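Local coordinates for protein maquette-3 (Escherichia coli, PDB 6Z0C) that forms a computationally designed four-helix bundle with a buried network of charged side chains in its hydrophobic core, intended for structural stability, at residues 132-137 with 165-170; 35-39 with 65-69. All coordinates share one frame; numbering follows the deposited sequence.

Overall arrangement
Both contacts join antiparallel neighbours in the four-helix bundle, but each joins a different pair: interaction 1 ties helix 105-144 to helix 152-194, and interaction 2 ties helix 4-48 to helix 52-99. Their centres are 12 Å apart and the two contacts touch. Each is mainly buried with a surface rim. The inner faces mix buried polar and charged side chains with aliphatic ones such as Val165 and Ile38; residues 35-39 and 65-69 bring lysine, glutamate and glutamine, whereas 132-137 and 165-170 bring a glutamate and glutamines. A salt bridge joins the two, with Glu136 OE1 2.6 Å from Lys35 NZ. The rims differ, an ion pair in interaction 1 against mostly aliphatic packing in interaction 2.

Interaction 1. Residues 132-137 with 165-170; sequences QLEDEE and VIKQQR
The Glu136 carboxylate lies against Val165 and Gln169 and is held by two lysines in salt bridges, OE1 by Lys35 of helix 4-48 and OE2 by Lys162 of helix 152-194. The bend at chi2 (-75°) folds the chain back, bringing OE1 within 3.4 Å of Val165 CG1, while Glu136 CB rests 3.7 Å from Ile166 CG1. Gln169 crosses Glu136 at about a right angle, its OE1 3.2 Å from Glu136 CG; this amide oxygen is buried without a polar partner in the model. The amide NE2 of Gln169 lies 2.8 Å from Gln132 OE1, with the two amide planes turned 57° apart. A leucine in place of Glu136 would remove the carboxylate and would probably leave the ammonium groups of Lys35 and Lys162 each short of one buried counter-charge. Toward the outside, Leu133 CD1 packs 3.9 Å from Ile166 CG2 and also lies over one face of the Arg170 guanidinium, offset toward its rim. Glu137 OE1 approaches that guanidinium at its edge in a salt bridge to NH2, modelled too short for its exact length to be trusted. The segment axes run 10.1 Å apart at 159°, the geometry of antiparallel bundle neighbours. Inward, Gln132 touches Leu71 and Leu72 of helix 52-99, and Val165 meets Ile34 and Ile38 of helix 4-48.

Interaction 2. Residues 35-39 with 65-69; sequences KLQII and EEKQI
Lys35 reaches from helix 4-48 to Glu65 and Gln68 of helix 52-99, the consecutive antiparallel helices that make one hairpin of the four-helix bundle; the segment axes approach to 10.3 Å. Its chain curls at its far end, chi3 at 62° and chi4 at 66°, and this brings NZ within bonding distance of two acceptors on helix 52-99. One is Glu65, whose OE2 receives NZ at 2.7 Å in a salt bridge, met head-on nearly in line with its C-O bond. The other is the amide oxygen of Gln68: NZ is 2.9 Å from OE1, in a hydrogen bond whose donor stands 39° out of the carbonyl plane and therefore misses the lone-pair positions. The strongest partner of NZ is Glu136 of helix 105-144, in a salt bridge, and Lys162 of helix 152-194 shares Glu65 OE2, so the buried charges alternate in sign, consistent with the designed charged network. Nearer the backbone, Lys35 CB rests 3.8 Å from Ile69 CD1.

Leu36, exposed, adds a modest aliphatic touch, its CB 4.4 Å from Ile69 CD1. Ile38 is buried and packs mainly on the adjacent helix 152-194, against Leu158, Lys162 and Val165; its contact with Glu65 is marginal, CG2 lying near OE2.

Ile39 carries the apolar half. It slides past Glu65 in the opposite direction, flank to flank, with CG1 only 3.2 Å from Glu65 CG, a tight approach for two saturated carbons. On the outer side the bent chain of Glu66 brings OE1 alongside both CG2 and CD1 of Ile39, the two side chains crossing at about a right angle. Farther along the isoleucine, the terminal methyl CD1 packs 3.6 Å from Ile69 CG1.

Interaction 1. Residues 132-137 with 165-170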
loop_
_atom_site.group_PDB
_atom_site.type_symbol
_atom_site.label_atom_id
_atom_site.label_comp_id
_atom_site.label_asym_id
_atom_site.label_seq_id
_atom_site.Cartn_x
_atom_site.Cartn_y
_atom_site.Cartn_z
ATOM N N GLN A 132 8.980 0.651 6.454
ATOM C CA GLN A 132 8.564 -0.376 7.448
ATOM C C GLN A 132 9.299 -1.687 7.135
ATOM O O GLN A 132 9.777 -2.335 8.075
ATOM C CB GLN A 132 7.044 -0.546 7.472
ATOM C CG GLN A 132 6.575 -1.448 8.606
ATOM C CD GLN A 132 5.088 -1.373 8.862
ATOM O OE1 GLN A 132 4.360 -2.352 8.702
ATOM N NE2 GLN A 132 4.626 -0.208 9.278
ATOM N N LEU A 133 9.416 -2.039 5.853
ATOM C CA LEU A 133 10.119 -3.257 5.372
ATOM C C LEU A 133 11.593 -3.210 5.801
ATOM O O LEU A 133 12.092 -4.231 6.311
ATOM C CB LEU A 133 9.964 -3.332 3.852
ATOM C CG LEU A 133 10.590 -4.541 3.161
ATOM C CD1 LEU A 133 10.079 -5.845 3.751
ATOM C CD2 LEU A 133 10.304 -4.486 1.669
ATOM N N GLU A 134 12.256 -2.063 5.632
ATOM C CA GLU A 134 13.670 -1.861 6.050
ATOM C C GLU A 134 13.799 -2.117 7.555
ATOM O O GLU A 134 14.729 -2.837 7.950
ATOM C CB GLU A 134 14.156 -0.455 5.705
ATOM C CG GLU A 134 14.528 -0.299 4.247
ATOM C CD GLU A 134 15.065 1.076 3.896
ATOM O OE1 GLU A 134 16.023 1.518 4.564
ATOM O OE2 GLU A 134 14.514 1.703 2.972
ATOM N N ASP A 135 12.895 -1.549 8.358
ATOM C CA ASP A 135 12.899 -1.677 9.840
ATOM C C ASP A 135 12.682 -3.148 10.237
ATOM O O ASP A 135 13.326 -3.594 11.214
ATOM C CB ASP A 135 11.868 -0.734 10.472
ATOM C CG ASP A 135 12.248 0.736 10.379
ATOM O OD1 ASP A 135 13.428 1.031 10.096
ATOM O OD2 ASP A 135 11.364 1.577 10.589
ATOM N N GLU A 136 11.830 -3.883 9.513
ATOM C CA GLU A 136 11.580 -5.327 9.771
ATOM C C GLU A 136 12.869 -6.110 9.494
ATOM O O GLU A 136 13.242 -6.941 10.335
ATOM C CB GLU A 136 10.428 -5.872 8.924
ATOM C CG GLU A 136 9.086 -5.232 9.225
ATOM C CD GLU A 136 8.399 -5.651 10.515
ATOM O OE1 GLU A 136 7.174 -5.449 10.607
ATOM O OE2 GLU A 136 9.080 -6.160 11.429
ATOM N N GLU A 137 13.527 -5.837 8.364
ATOM C CA GLU A 137 14.800 -6.496 7.964
ATOM C C GLU A 137 15.880 -6.235 9.020
ATOM O O GLU A 137 16.643 -7.173 9.320
ATOM C CB GLU A 137 15.261 -5.999 6.594
ATOM C CG GLU A 137 14.404 -6.517 5.462
ATOM C CD GLU A 137 14.817 -6.034 4.087
ATOM O OE1 GLU A 137 14.727 -6.833 3.144
ATOM O OE2 GLU A 137 15.214 -4.861 3.961
ATOM N N VAL A 165 5.894 -11.901 7.909
ATOM C CA VAL A 165 5.522 -10.454 7.837
ATOM C C VAL A 165 6.242 -9.819 6.644
ATOM O O VAL A 165 5.592 -9.082 5.880
ATOM C CB VAL A 165 5.845 -9.702 9.143
ATOM C CG1 VAL A 165 5.942 -8.197 8.929
ATOM C CG2 VAL A 165 4.828 -10.009 10.226
ATOM N N ILE A 166 7.540 -10.087 6.494
ATOM C CA ILE A 166 8.374 -9.460 5.428
ATOM C C ILE A 166 7.862 -9.914 4.057
ATOM O O ILE A 166 7.766 -9.052 3.169
ATOM C CB ILE A 166 9.873 -9.741 5.653
ATOM C CG1 ILE A 166 10.436 -8.758 6.682
ATOM C CG2 ILE A 166 10.646 -9.697 4.344
ATOM C CD1 ILE A 166 11.793 -9.129 7.204
ATOM N N LYS A 167 7.519 -11.197 3.894
ATOM C CA LYS A 167 6.946 -11.736 2.628
ATOM C C LYS A 167 5.707 -10.921 2.241
ATOM O O LYS A 167 5.592 -10.551 1.055
ATOM C CB LYS A 167 6.548 -13.210 2.752
ATOM C CG LYS A 167 7.686 -14.213 2.655
ATOM C CD LYS A 167 7.200 -15.649 2.607
ATOM C CE LYS A 167 8.317 -16.666 2.505
ATOM N NZ LYS A 167 8.998 -16.856 3.804
ATOM N N GLN A 168 4.817 -10.667 3.206
ATOM C CA GLN A 168 3.540 -9.934 2.991
ATOM C C GLN A 168 3.820 -8.459 2.665
ATOM O O GLN A 168 3.099 -7.907 1.816
ATOM C CB GLN A 168 2.635 -10.074 4.213
ATOM C CG GLN A 168 2.135 -11.497 4.420
ATOM C CD GLN A 168 1.244 -11.635 5.631
ATOM O OE1 GLN A 168 1.352 -12.587 6.396
ATOM N NE2 GLN A 168 0.354 -10.676 5.822
ATOM N N GLN A 169 4.813 -7.836 3.302
ATOM C CA GLN A 169 5.154 -6.410 3.029
ATOM C C GLN A 169 5.726 -6.274 1.611
ATOM O O GLN A 169 5.407 -5.279 0.956
ATOM C CB GLN A 169 6.081 -5.844 4.105
ATOM C CG GLN A 169 5.318 -5.349 5.327
ATOM C CD GLN A 169 6.207 -5.175 6.532
ATOM O OE1 GLN A 169 7.356 -5.609 6.542
ATOM N NE2 GLN A 169 5.677 -4.534 7.559
ATOM N N ARG A 170 6.511 -7.242 1.133
ATOM C CA ARG A 170 7.018 -7.247 -0.269
ATOM C C ARG A 170 5.851 -7.437 -1.240
ATOM O O ARG A 170 5.880 -6.843 -2.331
ATOM C CB ARG A 170 8.041 -8.361 -0.484
ATOM C CG ARG A 170 9.323 -8.156 0.301
ATOM C CD ARG A 170 10.470 -8.908 -0.330
ATOM N NE ARG A 170 11.564 -9.024 0.610
ATOM C CZ ARG A 170 12.419 -8.051 0.913
ATOM N NH1 ARG A 170 12.323 -6.859 0.343
ATOM N NH2 ARG A 170 13.380 -8.287 1.789
#

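Interaction 2. Residues 35-39 with 65-69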
loop_
_atom_site.group_PDB
_atom_site.type_symbol
_atom_site.label_atom_id
_atom_site.label_comp_id
_atom_site.label_asym_id
_atom_site.label_seq_id
_atom_site.Cartn_x
_atom_site.Cartn_y
_atom_site.Cartn_z
ATOM N N LYS A 35 0.752 -8.705 12.705
ATOM C CA LYS A 35 1.655 -7.768 13.430
ATOM C C LYS A 35 1.172 -7.626 14.880
ATOM O O LYS A 35 2.035 -7.600 15.779
ATOM C CB LYS A 35 1.809 -6.445 12.675
ATOM C CG LYS A 35 2.767 -6.533 11.488
ATOM C CD LYS A 35 3.170 -5.206 10.877
ATOM C CE LYS A 35 3.911 -4.286 11.827
ATOM N NZ LYS A 35 5.232 -4.833 12.218
ATOM N N LEU A 36 -0.142 -7.600 15.118
ATOM C CA LEU A 36 -0.692 -7.540 16.498
ATOM C C LEU A 36 -0.400 -8.863 17.220
ATOM O O LEU A 36 -0.057 -8.813 18.415
ATOM C CB LEU A 36 -2.191 -7.222 16.454
ATOM C CG LEU A 36 -2.827 -6.882 17.804
ATOM C CD1 LEU A 36 -2.013 -5.839 18.560
ATOM C CD2 LEU A 36 -4.255 -6.396 17.622
ATOM N N GLN A 37 -0.503 -10.000 16.522
ATOM C CA GLN A 37 -0.146 -11.336 17.074
ATOM C C GLN A 37 1.330 -11.306 17.492
ATOM O O GLN A 37 1.643 -11.781 18.592
ATOM C CB GLN A 37 -0.440 -12.443 16.059
ATOM C CG GLN A 37 -1.929 -12.691 15.853
ATOM C CD GLN A 37 -2.241 -13.705 14.776
ATOM O OE1 GLN A 37 -1.438 -13.964 13.878
ATOM N NE2 GLN A 37 -3.431 -14.280 14.852
ATOM N N ILE A 38 2.195 -10.714 16.664
ATOM C CA ILE A 38 3.664 -10.651 16.917
ATOM C C ILE A 38 3.949 -9.715 18.099
ATOM O O ILE A 38 4.839 -10.056 18.884
ATOM C CB ILE A 38 4.429 -10.283 15.631
ATOM C CG1 ILE A 38 4.538 -11.514 14.729
ATOM C CG2 ILE A 38 5.792 -9.681 15.947
ATOM C CD1 ILE A 38 4.984 -11.221 13.319
ATOM N N ILE A 39 3.213 -8.605 18.247
ATOM C CA ILE A 39 3.336 -7.701 19.433
ATOM C C ILE A 39 3.145 -8.533 20.711
ATOM O O ILE A 39 3.937 -8.362 21.658
ATOM C CB ILE A 39 2.345 -6.519 19.367
ATOM C CG1 ILE A 39 2.765 -5.501 18.303
ATOM C CG2 ILE A 39 2.199 -5.869 20.733
ATOM C CD1 ILE A 39 1.934 -4.245 18.257
ATOM N N GLU A 65 7.151 -1.399 17.406
ATOM C CA GLU A 65 6.039 -2.231 16.873
ATOM C C GLU A 65 4.712 -1.457 16.943
ATOM O O GLU A 65 3.938 -1.510 15.961
ATOM C CB GLU A 65 5.963 -3.546 17.650
ATOM C CG GLU A 65 5.502 -4.713 16.803
ATOM C CD GLU A 65 6.517 -5.237 15.808
ATOM O OE1 GLU A 65 7.683 -5.442 16.200
ATOM O OE2 GLU A 65 6.131 -5.457 14.645
ATOM N N GLU A 66 4.448 -0.765 18.054
ATOM C CA GLU A 66 3.174 -0.021 18.263
ATOM C C GLU A 66 3.068 1.090 17.209
ATOM O O GLU A 66 1.957 1.302 16.682
ATOM C CB GLU A 66 3.088 0.513 19.693
ATOM C CG GLU A 66 2.853 -0.572 20.736
ATOM C CD GLU A 66 1.462 -1.192 20.758
ATOM O OE1 GLU A 66 1.283 -2.208 21.467
ATOM O OE2 GLU A 66 0.557 -0.662 20.080
ATOM N N LYS A 67 4.190 1.744 16.887
ATOM C CA LYS A 67 4.264 2.819 15.859
ATOM C C LYS A 67 3.950 2.236 14.476
ATOM O O LYS A 67 3.228 2.899 13.710
ATOM C CB LYS A 67 5.645 3.480 15.877
ATOM C CG LYS A 67 5.972 4.236 17.156
ATOM C CD LYS A 67 7.413 4.691 17.246
ATOM C CE LYS A 67 7.844 4.962 18.672
ATOM N NZ LYS A 67 9.140 5.679 18.726
ATOM N N GLN A 68 4.484 1.050 14.168
ATOM C CA GLN A 68 4.306 0.368 12.857
ATOM C C GLN A 68 2.837 -0.026 12.670
ATOM O O GLN A 68 2.339 0.081 11.535
ATOM C CB GLN A 68 5.202 -0.865 12.757
ATOM C CG GLN A 68 6.683 -0.528 12.701
ATOM C CD GLN A 68 7.550 -1.762 12.659
ATOM O OE1 GLN A 68 7.138 -2.851 13.054
ATOM N NE2 GLN A 68 8.765 -1.595 12.169
ATOM N N ILE A 69 2.170 -0.474 13.735
ATOM C CA ILE A 69 0.711 -0.792 13.694
ATOM C C ILE A 69 -0.043 0.482 13.302
ATOM O O ILE A 69 -0.907 0.396 12.410
ATOM C CB ILE A 69 0.202 -1.376 15.028
ATOM C CG1 ILE A 69 0.581 -2.850 15.188
ATOM C CG2 ILE A 69 -1.300 -1.177 15.150
ATOM C CD1 ILE A 69 -0.261 -3.801 14.365
#